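Local coordinates for protein adenylosuccinate lyase (Francisella tularensis subsp. tularensis SCHU S4, PDB 4EEI) that probably catalyses the beta-elimination of fumarate from adenylosuccinate, giving AMP, and from the succinyl-substituted imidazole carboxamide nucleotide of the same pathway, at residues I97-L102 and I214-I219; G175-F180 and P205-S210. All coordinates share one frame; numbering follows the deposited sequence. Where two conformers were deposited one is given.

In the fold
Interactions 1 and 2 lie side by side, their centres about 8 Å apart, at one end of the long helices of the lyase. Between its two segments interaction 1 spans 111 residues, and interaction 2 falls within them. Arg218 NE forms a salt bridge of 2.6 Å with Glu207 OE2, and Ser100 OG lies 2.9 Å from Gln179 N, probably hydrogen-bonded. Interaction 1 is the nearer to the nucleotide: Ile98 touches the bound AMP, and the side chain of Asp99 is about 8 Å from it, against about 9 Å for that of Gln179 in interaction 2. Both contacts also reach the second subunit, through Asp217 and Glu208 among others.

Interaction 1: residues I97-L102 and I214-I219; sequences IIDSAL and IPRDRI. With EDO (1,2-ethanediol), chain P.
Asp99, on helix 94-131, faces Ile214 in the loop leading into helix 217-244, with the CA atoms of the two residues 6.4 Å apart. The Asp99 carboxylate does most of the joining. Arg216 meets it end-on with two nitrogens, NH1 giving a 2.8 Å bond to Asp99 OD2 and NH2 one of 3.0 Å to Asp99 OD1. Both oxygens lie close to the guanidinium plane, yet the carboxylate is turned 51° from it, so that the nitrogens come in from above the acid's own plane. Ile214 N takes the anti side of the same OD2, at 3.0 Å. The arginine chain bends at chi2 (56°), and NH1 also bonds to Ile214 O at 2.9 Å, in the carbonyl plane and on a lone pair, which fixes the rotation of the group. Glu309 of helix 304-333 takes NE in a further salt bridge, so two acids share the arginine's charge. Helices 94-131, 217-244 and 304-333 belong to the long helical bundle of the fumarase/aspartase superfamily, and this contact joins the first turns of helix 94-131 to the loop that enters helix 217-244. Beyond the salt bridge, Leu102 CD2 lies 4.1 Å from Ile219 CD1. A 1,2-ethanediol, probably from the crystallisation liquor, lies against Leu102, Ile214 and Ile219; its O2 donates to Asp99 O at 2.9 Å, and it also bonds to Ser103 OG.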
ATOM      1  N   ILE B  97     -18.737  24.254   5.133  1.00 20.55           N
ATOM      2  CA  ILE B  97     -18.168  24.639   6.419  1.00 21.27           C
ATOM      3  C   ILE B  97     -17.081  23.658   6.853  1.00 23.01           C
ATOM      4  O   ILE B  97     -15.976  24.062   7.228  1.00 22.10           O
ATOM      5  CB  ILE B  97     -19.249  24.730   7.512  1.00 23.70           C
ATOM      6  CG1 ILE B  97     -20.390  25.656   7.080  1.00 26.58           C
ATOM      7  CG2 ILE B  97     -18.636  25.190   8.836  1.00 22.99           C
ATOM      8  CD1 ILE B  97     -19.952  27.079   6.715  1.00 24.04           C
ATOM      9  N   ILE B  98     -17.390  22.367   6.801  1.00 21.58           N
ATOM     10  CA  ILE B  98     -16.449  21.342   7.270  1.00 20.92           C
ATOM     11  C   ILE B  98     -15.134  21.387   6.507  1.00 21.67           C
ATOM     12  O   ILE B  98     -14.061  21.397   7.109  1.00 21.81           O
ATOM     13  CB  ILE B  98     -17.025  19.925   7.105  1.00 19.86           C
ATOM     14  CG1 ILE B  98     -18.282  19.750   7.946  1.00 25.14           C
ATOM     15  CG2 ILE B  98     -15.986  18.874   7.477  1.00 24.14           C
ATOM     16  CD1 ILE B  98     -19.081  18.499   7.593  1.00 25.37           C
ATOM     17  N   ASP B  99     -15.219  21.394   5.181  1.00 23.41           N
ATOM     18  CA  ASP B  99     -14.024  21.299   4.357  1.00 23.00           C
ATOM     19  C   ASP B  99     -13.205  22.582   4.391  1.00 21.31           C
ATOM     20  O   ASP B  99     -11.981  22.534   4.358  1.00 20.06           O
ATOM     21  CB  ASP B  99     -14.382  20.912   2.912  1.00 24.88           C
ATOM     22  CG  ASP B  99     -14.772  19.440   2.770  1.00 30.51           C
ATOM     23  OD1 ASP B  99     -14.696  18.681   3.769  1.00 29.10           O
ATOM     24  OD2 ASP B  99     -15.141  19.041   1.643  1.00 26.40           O
ATOM     25  N   SER B 100     -13.874  23.727   4.452  1.00 19.71           N
ATOM     26  CA  SER B 100     -13.153  24.987   4.547  1.00 21.55           C
ATOM     27  C   SER B 100     -12.449  25.096   5.897  1.00 24.36           C
ATOM     28  O   SER B 100     -11.312  25.562   5.985  1.00 22.07           O
ATOM     29  CB  SER B 100     -14.094  26.169   4.303  1.00 20.95           C
ATOM     30  OG  SER B 100     -14.572  26.152   2.966  1.00 23.88           O
ATOM     31  N   ALA B 101     -13.107  24.636   6.956  1.00 20.76           N
ATOM     32  CA  ALA B 101     -12.494  24.676   8.273  1.00 23.06           C
ATOM     33  C   ALA B 101     -11.361  23.660   8.343  1.00 22.11           C
ATOM     34  O   ALA B 101     -10.350  23.893   9.003  1.00 22.55           O
ATOM     35  CB  ALA B 101     -13.530  24.427   9.363  1.00 22.74           C
ATOM     36  N   LEU B 102     -11.525  22.533   7.659  1.00 20.65           N
ATOM     37  CA  LEU B 102     -10.476  21.510   7.636  1.00 20.46           C
ATOM     38  C   LEU B 102      -9.217  22.073   6.989  1.00 20.49           C
ATOM     39  O   LEU B 102      -8.109  21.772   7.416  1.00 19.13           O
ATOM     40  CB  LEU B 102     -10.959  20.278   6.870  1.00 19.58           C
ATOM     41  CG  LEU B 102      -9.971  19.138   6.670  1.00 20.61           C
ATOM     42  CD1 LEU B 102      -9.474  18.640   8.015  1.00 18.31           C
ATOM     43  CD2 LEU B 102     -10.649  18.009   5.914  1.00 22.01           C
ATOM     44  N   ILE B 214     -14.839  19.749  -1.238  1.00 21.48           N
ATOM     45  CA  ILE B 214     -13.592  20.079  -1.920  1.00 19.79           C
ATOM     46  C   ILE B 214     -12.980  18.750  -2.347  1.00 19.95           C
ATOM     47  O   ILE B 214     -13.012  17.789  -1.574  1.00 22.25           O
ATOM     48  CB  ILE B 214     -12.660  20.816  -0.950  1.00 23.68           C
ATOM     49  CG1 ILE B 214     -13.121  22.271  -0.792  1.00 27.39           C
ATOM     50  CG2 ILE B 214     -11.207  20.751  -1.404  1.00 19.90           C
ATOM     51  CD1 ILE B 214     -12.289  23.078   0.192  1.00 30.60           C
ATOM     52  N   PRO B 215     -12.447  18.670  -3.581  1.00 19.03           N
ATOM     53  CA  PRO B 215     -11.945  17.365  -4.053  1.00 21.84           C
ATOM     54  C   PRO B 215     -10.760  16.865  -3.227  1.00 18.90           C
ATOM     55  O   PRO B 215      -9.910  17.654  -2.794  1.00 20.49           O
ATOM     56  CB  PRO B 215     -11.534  17.638  -5.513  1.00 22.51           C
ATOM     57  CG  PRO B 215     -11.345  19.145  -5.589  1.00 21.69           C
ATOM     58  CD  PRO B 215     -12.344  19.719  -4.617  1.00 18.08           C
ATOM     59  N   ARG B 216     -10.709  15.557  -3.005  1.00 18.87           N
ATOM     60  CA  ARG B 216      -9.765  15.005  -2.036  1.00 20.80           C
ATOM     61  C   ARG B 216      -8.347  14.831  -2.551  1.00 21.12           C
ATOM     62  O   ARG B 216      -7.468  14.407  -1.791  1.00 18.46           O
ATOM     63  CB  ARG B 216     -10.299  13.687  -1.458  1.00 19.72           C
ATOM     64  CG  ARG B 216     -10.714  13.791   0.015  1.00 21.80           C
ATOM     65  CD  ARG B 216     -11.741  14.903   0.232  1.00 21.45           C
ATOM     66  NE  ARG B 216     -11.961  15.190   1.655  1.00 22.06           N
ATOM     67  CZ  ARG B 216     -12.698  16.201   2.105  1.00 23.51           C
ATOM     68  NH1 ARG B 216     -13.283  17.028   1.247  1.00 23.57           N
ATOM     69  NH2 ARG B 216     -12.854  16.385   3.405  1.00 27.63           N
ATOM     70  N   ASP B 217      -8.102  15.174  -3.816  1.00 20.16           N
ATOM     71  CA  ASP B 217      -6.750  15.034  -4.371  1.00 22.22           C
ATOM     72  C   ASP B 217      -5.776  16.083  -3.834  1.00 21.52           C
ATOM     73  O   ASP B 217      -4.550  15.923  -3.943  1.00 18.65           O
ATOM     74  CB  ASP B 217      -6.760  15.044  -5.909  1.00 22.04           C
ATOM     75  CG  ASP B 217      -7.159  16.400  -6.489  1.00 27.03           C
ATOM     76  OD1 ASP B 217      -6.267  17.163  -6.936  1.00 23.07           O
ATOM     77  OD2 ASP B 217      -8.373  16.688  -6.508  1.00 26.41           O
ATOM     78  N   ARG B 218      -6.308  17.160  -3.262  1.00 20.69           N
ATOM     79  CA  ARG B 218      -5.440  18.163  -2.645  1.00 24.62           C
ATOM     80  C   ARG B 218      -4.850  17.568  -1.385  1.00 21.08           C
ATOM     81  O   ARG B 218      -3.636  17.609  -1.174  1.00 21.50           O
ATOM     82  CB  ARG B 218      -6.219  19.447  -2.332  1.00 25.71           C
ATOM     83  CG  ARG B 218      -6.874  20.071  -3.565  1.00 24.71           C
ATOM     84  CD  ARG B 218      -7.353  21.497  -3.300  1.00 22.66           C
ATOM     85  NE  ARG B 218      -7.816  22.150  -4.534  1.00 21.98           N
ATOM     86  CZ  ARG B 218      -7.032  22.858  -5.343  1.00 23.00           C
ATOM     87  NH1 ARG B 218      -5.743  23.008  -5.057  1.00 23.02           N
ATOM     88  NH2 ARG B 218      -7.538  23.427  -6.428  1.00 23.52           N
ATOM     89  N   ILE B 219      -5.707  16.992  -0.550  1.00 18.67           N
ATOM     90  CA  ILE B 219      -5.223  16.292   0.634  1.00 16.69           C
ATOM     91  C   ILE B 219      -4.287  15.158   0.237  1.00 19.32           C
ATOM     92  O   ILE B 219      -3.242  14.971   0.856  1.00 20.21           O
ATOM     93  CB  ILE B 219      -6.380  15.741   1.489  1.00 22.12           C
ATOM     94  CG1 ILE B 219      -7.048  16.888   2.253  1.00 24.88           C
ATOM     95  CG2 ILE B 219      -5.860  14.702   2.499  1.00 19.85           C
ATOM     96  CD1 ILE B 219      -8.372  16.513   2.916  1.00 22.73           C
TER
HETATM   97  C1  EDO P 504      -8.371  20.283   2.350  1.00 39.11           C
HETATM   98  O1  EDO P 504      -8.351  19.912   0.958  1.00 31.52           O
HETATM   99  C2  EDO P 504      -9.809  20.355   2.863  1.00 42.20           C
HETATM  100  O2  EDO P 504     -10.530  21.329   2.101  1.00 43.12           O

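Interaction 2: residues G175-F180 and P205-S210. With EDO (1,2-ethanediol), chain C.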
ATOM      1  N   GLY B 175      -2.110  25.030  -2.603  1.00 31.33           N
ATOM      2  CA  GLY B 175      -2.507  23.664  -2.338  1.00 24.59           C
ATOM      3  C   GLY B 175      -3.859  23.638  -1.670  1.00 28.52           C
ATOM      4  O   GLY B 175      -4.716  22.842  -2.040  1.00 30.47           O
ATOM      5  N   LEU B 176      -4.052  24.517  -0.688  1.00 23.44           N
ATOM      6  CA  LEU B 176      -5.275  24.519   0.110  1.00 22.33           C
ATOM      7  C   LEU B 176      -6.275  25.531  -0.429  1.00 24.20           C
ATOM      8  O   LEU B 176      -5.888  26.589  -0.911  1.00 24.12           O
ATOM      9  CB  LEU B 176      -4.956  24.862   1.566  1.00 20.88           C
ATOM     10  CG  LEU B 176      -4.104  23.844   2.317  1.00 24.95           C
ATOM     11  CD1 LEU B 176      -3.924  24.278   3.758  1.00 26.90           C
ATOM     12  CD2 LEU B 176      -4.755  22.479   2.241  1.00 27.55           C
ATOM     13  N   THR B 177      -7.559  25.204  -0.330  1.00 22.87           N
ATOM     14  CA  THR B 177      -8.617  26.069  -0.832  1.00 23.22           C
ATOM     15  C   THR B 177      -9.780  26.073   0.149  1.00 22.11           C
ATOM     16  O   THR B 177      -9.802  25.289   1.101  1.00 22.65           O
ATOM     17  CB  THR B 177      -9.182  25.527  -2.166  1.00 24.20           C
ATOM     18  OG1 THR B 177      -9.596  24.164  -1.981  1.00 23.16           O
ATOM     19  CG2 THR B 177      -8.142  25.605  -3.301  1.00 21.60           C
ATOM     20  N   VAL B 178     -10.760  26.933  -0.109  1.00 24.39           N
ATOM     21  CA  VAL B 178     -12.027  26.870   0.605  1.00 23.81           C
ATOM     22  C   VAL B 178     -13.169  26.845  -0.408  1.00 23.95           C
ATOM     23  O   VAL B 178     -12.956  27.083  -1.606  1.00 22.44           O
ATOM     24  CB  VAL B 178     -12.185  28.053   1.575  1.00 22.91           C
ATOM     25  CG1 VAL B 178     -11.109  27.995   2.662  1.00 24.04           C
ATOM     26  CG2 VAL B 178     -12.102  29.362   0.807  1.00 19.48           C
ATOM     27  N   GLN B 179     -14.380  26.546   0.057  1.00 22.02           N
ATOM     28  CA  GLN B 179     -15.538  26.552  -0.828  1.00 23.56           C
ATOM     29  C   GLN B 179     -16.753  27.115  -0.115  1.00 24.85           C
ATOM     30  O   GLN B 179     -16.962  26.860   1.070  1.00 20.29           O
ATOM     31  CB  GLN B 179     -15.854  25.135  -1.336  1.00 25.39           C
ATOM     32  CG  GLN B 179     -16.147  24.128  -0.206  1.00 24.44           C
ATOM     33  CD  GLN B 179     -17.113  23.025  -0.623  1.00 25.42           C
ATOM     34  OE1 GLN B 179     -17.717  23.084  -1.691  1.00 25.09           O
ATOM     35  NE2 GLN B 179     -17.264  22.016   0.230  1.00 26.19           N
ATOM     36  N   PHE B 180     -17.554  27.886  -0.841  1.00 25.39           N
ATOM     37  CA  PHE B 180     -18.880  28.249  -0.363  1.00 26.55           C
ATOM     38  C   PHE B 180     -19.814  28.165  -1.564  1.00 25.20           C
ATOM     39  O   PHE B 180     -20.279  29.182  -2.081  1.00 25.43           O
ATOM     40  CB  PHE B 180     -18.878  29.658   0.243  1.00 22.69           C
ATOM     41  CG  PHE B 180     -17.951  29.815   1.423  1.00 25.84           C
ATOM     42  CD1 PHE B 180     -18.399  29.557   2.711  1.00 28.81           C
ATOM     43  CD2 PHE B 180     -16.639  30.237   1.243  1.00 23.05           C
ATOM     44  CE1 PHE B 180     -17.553  29.703   3.805  1.00 26.78           C
ATOM     45  CE2 PHE B 180     -15.773  30.392   2.340  1.00 27.89           C
ATOM     46  CZ  PHE B 180     -16.235  30.122   3.617  1.00 25.34           C
ATOM     47  N   PRO B 205      -7.542  30.692  -1.336  1.00 26.32           N
ATOM     48  CA  PRO B 205      -8.193  30.799  -2.647  1.00 26.55           C
ATOM     49  C   PRO B 205      -9.419  29.890  -2.750  1.00 26.15           C
ATOM     50  O   PRO B 205      -9.545  28.926  -1.992  1.00 21.00           O
ATOM     51  CB  PRO B 205      -7.109  30.322  -3.616  1.00 29.57           C
ATOM     52  CG  PRO B 205      -6.262  29.388  -2.806  1.00 27.35           C
ATOM     53  CD  PRO B 205      -6.264  29.962  -1.407  1.00 26.68           C
ATOM     54  N   VAL B 206     -10.297  30.202  -3.699  1.00 24.56           N
ATOM     55  CA  VAL B 206     -11.535  29.465  -3.917  1.00 25.28           C
ATOM     56  C   VAL B 206     -11.269  28.229  -4.782  1.00 25.38           C
ATOM     57  O   VAL B 206     -10.503  28.289  -5.757  1.00 25.22           O
ATOM     58  CB  VAL B 206     -12.557  30.371  -4.615  1.00 30.17           C
ATOM     59  CG1 VAL B 206     -13.800  29.597  -5.017  1.00 34.73           C
ATOM     60  CG2 VAL B 206     -12.915  31.551  -3.713  1.00 29.08           C
ATOM     61  N   GLU B 207     -11.885  27.108  -4.419  1.00 21.37           N
ATOM     62  CA  GLU B 207     -11.768  25.883  -5.209  1.00 23.26           C
ATOM     63  C   GLU B 207     -12.370  26.117  -6.600  1.00 24.08           C
ATOM     64  O   GLU B 207     -13.496  26.612  -6.705  1.00 24.12           O
ATOM     65  CB  GLU B 207     -12.489  24.741  -4.483  1.00 23.44           C
ATOM     66  CG  GLU B 207     -12.340  23.398  -5.154  1.00 28.08           C
ATOM     67  CD  GLU B 207     -10.907  22.942  -5.175  1.00 26.86           C
ATOM     68  OE1 GLU B 207     -10.334  22.777  -6.273  1.00 32.27           O
ATOM     69  OE2 GLU B 207     -10.352  22.745  -4.081  1.00 24.54           O
ATOM     70  N   GLU B 208     -11.630  25.764  -7.646  1.00 22.01           N
ATOM     71  CA  GLU B 208     -12.056  26.043  -9.014  1.00 24.86           C
ATOM     72  C   GLU B 208     -13.374  25.352  -9.346  1.00 25.47           C
ATOM     73  O   GLU B 208     -14.338  25.997  -9.752  1.00 25.70           O
ATOM     74  CB  GLU B 208     -10.979  25.610 -10.010  1.00 29.43           C
ATOM     75  CG  GLU B 208      -9.867  26.626 -10.199  1.00 37.22           C
ATOM     76  CD  GLU B 208      -8.776  26.493  -9.158  1.00 38.27           C
ATOM     77  OE1 GLU B 208      -8.835  25.540  -8.354  1.00 32.89           O
ATOM     78  OE2 GLU B 208      -7.860  27.341  -9.144  1.00 39.15           O
ATOM     79  N   VAL B 209     -13.386  24.029  -9.236  0.77 22.50           N
ATOM     80  CA  VAL B 209     -14.630  23.273  -9.250  0.77 24.18           C
ATOM     81  C   VAL B 209     -14.814  22.505  -7.947  0.77 24.77           C
ATOM     82  O   VAL B 209     -14.115  21.527  -7.687  0.77 22.28           O
ATOM     83  CB  VAL B 209     -14.677  22.289 -10.433  0.77 23.89           C
ATOM     84  CG1 VAL B 209     -16.015  21.568 -10.470  0.77 25.51           C
ATOM     85  CG2 VAL B 209     -14.422  23.022 -11.740  0.77 24.75           C
ATOM     86  N   SER B 210     -15.755  22.961  -7.129  0.77 21.78           N
ATOM     87  CA  SER B 210     -16.170  22.216  -5.950  0.77 21.84           C
ATOM     88  C   SER B 210     -17.464  21.460  -6.219  0.77 23.82           C
ATOM     89  O   SER B 210     -18.218  21.807  -7.126  0.77 23.76           O
ATOM     90  CB  SER B 210     -16.351  23.159  -4.759  0.77 21.92           C
ATOM     91  OG  SER B 210     -17.322  24.149  -5.040  0.77 25.13           O
TER
HETATM   92  C1  EDO C 511      -3.189  28.563  -0.679  1.00 58.93           C
HETATM   93  O1  EDO C 511      -3.417  27.829  -1.889  1.00 58.19           O
HETATM   94  C2  EDO C 511      -2.836  30.019  -0.979  1.00 59.81           C
HETATM   95  O2  EDO C 511      -2.932  30.813   0.212  1.00 59.65           O
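Val178 and Val206 form a single parallel beta bridge, their CA atoms 5.2 Å apart, which draws together the two loops flanking helix 192-202. The backbone bonds follow the parallel pattern, with Val178 using both its polar atoms: its N donates to Pro205 O at 3.0 Å, and its O accepts from Glu207 N at 3.0 Å. Both donors approach nearly along the C=O axis. Pro205 O also receives a CA-H...O contact from Thr177.

One side-chain hydrogen bond reinforces the bridge. Thr177 OG1 donates to Glu207 OE2 over a short 2.6 Å, coming from above the carboxylate plane, 38° out of it. The glutamate reaches it with CG trans to the backbone N (chi1 -175°) and a bend at chi2 that folds the carboxylate back towards the threonine. Because OE2 also forms a salt bridge with Arg218 NE, it is gripped by two donors, and the nearby positive charge would probably favour its ionised form.

Van der Waals contacts lie at either end of the bridge. At one, the Pro205 ring lies against Leu176 O. At the other, in the Ser210 conformer given, Gln179 OE1 comes within 3.4 Å of Ser210 CB and Ser210 OG is hydrogen-bonded to Ser181 OG, while Gln179 NE2 donates to Gln212 O. Val206 packs on Glu195 and Ala199 of helix 192-202 and on Arg428 of the second subunit.

A 1,2-ethanediol, probably from the crystallisation liquor, binds at the Leu176 end, where its O1 accepts from Gly175 N at 3.2 Å and donates to Leu176 O at 2.9 Å.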